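Local coordinates for thiamine-binding periplasmic protein (Escherichia coli, PDB 2QRY), which binds thiamine, thiamine phosphate and thiamine diphosphate with high affinity in the periplasm and serves the ThiBPQ ABC transporter in thiamine import, at residues Q175-D180 and F239-Y244. Numbering follows the deposited sequence.
Sequences QKVYGD and FSEGHY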
loop_
_atom_site.group_PDB
_atom_site.type_symbol
_atom_site.label_atom_id
_atom_site.label_comp_id
_atom_site.label_asym_id
_atom_site.label_seq_id
_atom_site.Cartn_x
_atom_site.Cartn_y
_atom_site.Cartn_z
ATOM N N GLN A 175 16.384 -0.701 -3.931
ATOM C CA GLN A 175 16.948 -1.105 -5.216
ATOM C C GLN A 175 17.221 0.122 -6.099
ATOM O O GLN A 175 18.244 0.198 -6.783
ATOM C CB GLN A 175 15.990 -2.063 -5.932
ATOM C CG GLN A 175 16.572 -2.674 -7.180
ATOM C CD GLN A 175 17.729 -3.607 -6.885
ATOM O OE1 GLN A 175 18.616 -3.779 -7.711
ATOM N NE2 GLN A 175 17.715 -4.228 -5.709
ATOM N N LYS A 176 16.296 1.075 -6.082
ATOM C CA LYS A 176 16.451 2.297 -6.852
ATOM C C LYS A 176 17.679 3.055 -6.348
ATOM O O LYS A 176 18.488 3.549 -7.133
ATOM C CB LYS A 176 15.222 3.196 -6.678
ATOM C CG LYS A 176 14.007 2.812 -7.499
ATOM C CD LYS A 176 14.223 3.100 -8.971
ATOM C CE LYS A 176 12.950 2.864 -9.760
ATOM N NZ LYS A 176 13.115 3.147 -11.206
ATOM N N VAL A 177 17.809 3.127 -5.028
ATOM C CA VAL A 177 18.893 3.856 -4.395
ATOM C C VAL A 177 20.282 3.201 -4.426
ATOM O O VAL A 177 21.287 3.900 -4.578
ATOM C CB VAL A 177 18.495 4.199 -2.933
ATOM C CG1 VAL A 177 19.647 4.878 -2.202
ATOM C CG2 VAL A 177 17.267 5.097 -2.940
ATOM N N TYR A 178 20.352 1.878 -4.304
ATOM C CA TYR A 178 21.650 1.208 -4.301
ATOM C C TYR A 178 22.006 0.345 -5.503
ATOM O O TYR A 178 23.173 0.006 -5.692
ATOM C CB TYR A 178 21.804 0.359 -3.043
ATOM C CG TYR A 178 22.018 1.172 -1.795
ATOM C CD1 TYR A 178 20.942 1.646 -1.049
ATOM C CD2 TYR A 178 23.307 1.491 -1.373
ATOM C CE1 TYR A 178 21.145 2.416 0.086
ATOM C CE2 TYR A 178 23.521 2.264 -0.243
ATOM C CZ TYR A 178 22.441 2.723 0.483
ATOM O OH TYR A 178 22.672 3.481 1.606
ATOM N N GLY A 179 21.019 -0.020 -6.309
ATOM C CA GLY A 179 21.307 -0.857 -7.459
ATOM C C GLY A 179 21.947 -2.173 -7.048
ATOM O O GLY A 179 21.494 -2.830 -6.108
ATOM N N ASP A 180 23.012 -2.566 -7.738
ATOM C CA ASP A 180 23.680 -3.812 -7.412
ATOM C C ASP A 180 24.302 -3.834 -6.021
ATOM O O ASP A 180 24.788 -4.872 -5.581
ATOM C CB ASP A 180 24.746 -4.151 -8.456
ATOM C CG ASP A 180 24.144 -4.618 -9.771
ATOM O OD1 ASP A 180 23.067 -5.252 -9.739
ATOM O OD2 ASP A 180 24.751 -4.362 -10.834
ATOM N N PHE A 239 13.136 12.089 2.348
ATOM C CA PHE A 239 14.489 11.784 1.885
ATOM C C PHE A 239 14.853 12.422 0.543
ATOM O O PHE A 239 14.031 12.516 -0.364
ATOM C CB PHE A 239 14.709 10.265 1.824
ATOM C CG PHE A 239 14.690 9.590 3.173
ATOM C CD1 PHE A 239 14.816 10.336 4.346
ATOM C CD2 PHE A 239 14.564 8.206 3.268
ATOM C CE1 PHE A 239 14.817 9.720 5.590
ATOM C CE2 PHE A 239 14.566 7.575 4.518
ATOM C CZ PHE A 239 14.693 8.337 5.680
ATOM N N SER A 240 16.109 12.853 0.441
ATOM C CA SER A 240 16.620 13.517 -0.752
ATOM C C SER A 240 16.669 12.657 -2.016
ATOM O O SER A 240 16.707 13.194 -3.122
ATOM C CB SER A 240 18.008 14.110 -0.464
ATOM O OG SER A 240 18.943 13.119 -0.072
ATOM N N GLU A 241 16.678 11.335 -1.873
ATOM C CA GLU A 241 16.695 10.486 -3.058
ATOM C C GLU A 241 15.313 10.500 -3.707
ATOM O O GLU A 241 15.161 10.167 -4.882
ATOM C CB GLU A 241 17.067 9.039 -2.707
ATOM C CG GLU A 241 18.449 8.865 -2.100
ATOM C CD GLU A 241 18.401 8.756 -0.590
ATOM O OE1 GLU A 241 17.339 9.076 -0.009
ATOM O OE2 GLU A 241 19.421 8.358 0.011
ATOM N N GLY A 242 14.307 10.911 -2.941
ATOM C CA GLY A 242 12.951 10.915 -3.456
ATOM C C GLY A 242 12.247 9.690 -2.890
ATOM O O GLY A 242 12.885 8.864 -2.236
ATOM N N HIS A 243 10.949 9.560 -3.144
ATOM C CA HIS A 243 10.174 8.440 -2.619
ATOM C C HIS A 243 9.470 7.588 -3.674
ATOM O O HIS A 243 9.104 8.075 -4.751
ATOM C CB HIS A 243 9.162 8.968 -1.607
ATOM C CG HIS A 243 9.801 9.618 -0.418
ATOM N ND1 HIS A 243 9.653 9.135 0.865
ATOM C CD2 HIS A 243 10.646 10.672 -0.327
ATOM C CE1 HIS A 243 10.382 9.861 1.693
ATOM N NE2 HIS A 243 10.996 10.799 0.996
ATOM N N TYR A 244 9.288 6.310 -3.348
ATOM C CA TYR A 244 8.651 5.365 -4.252
ATOM C C TYR A 244 7.138 5.510 -4.219
ATOM O O TYR A 244 6.533 5.598 -3.154
ATOM C CB TYR A 244 9.056 3.931 -3.892
ATOM C CG TYR A 244 8.855 2.954 -5.027
ATOM C CD1 TYR A 244 7.573 2.550 -5.410
ATOM C CD2 TYR A 244 9.948 2.451 -5.744
ATOM C CE1 TYR A 244 7.380 1.666 -6.482
ATOM C CE2 TYR A 244 9.768 1.569 -6.812
ATOM C CZ TYR A 244 8.481 1.181 -7.175
ATOM O OH TYR A 244 8.293 0.307 -8.220
#
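K176 and V177, on the last turn of helix 165-178, pack against Y244 and E241 respectively, a worked example of a helix end packed on a beta turn and on the start of the strand that follows it, here within the periplasmic solute-binding protein fold. The type I beta turn from F239 to G242 runs directly into strand 243-252; it is closed by the backbone hydrogen bond from G242 N to F239 O, and F239 N also donates to H243 NE2 at 2.8 Å. No hydrogen bond joins the two segments, and the interface is small, 144 Å² over both sides.

K176 CG lies at the edge of the Y244 ring, near the ring plane, 4.4 Å from CD2, while NZ is hydrogen-bonded to the carbonyl O of E307 and the charge meets F308 in a cation-pi interaction. Y244 OH is hydrogen-bonded to N88 OD1 and F308 N. The Y244 side chain is about 9 Å from those of the thiamine-binding residues Y218 and T165, the latter beginning this helix, and about 12 Å from the bound thiamin phosphate: packing near the site, not part of it.

V177 and E241 make the larger part of the contact, their side chains crossing at about a right angle. V177 CG2, set beside the backbone N (CG1 takes the anti place, chi1 176°), sits 4.0 Å from both CB and CG of E241. The glutamate chain bends at chi2 (99°), and OE1 accepts a hydrogen bond from L144 N. OE2, besides accepting from K145 N, lies 4.1 Å from V177 CG1.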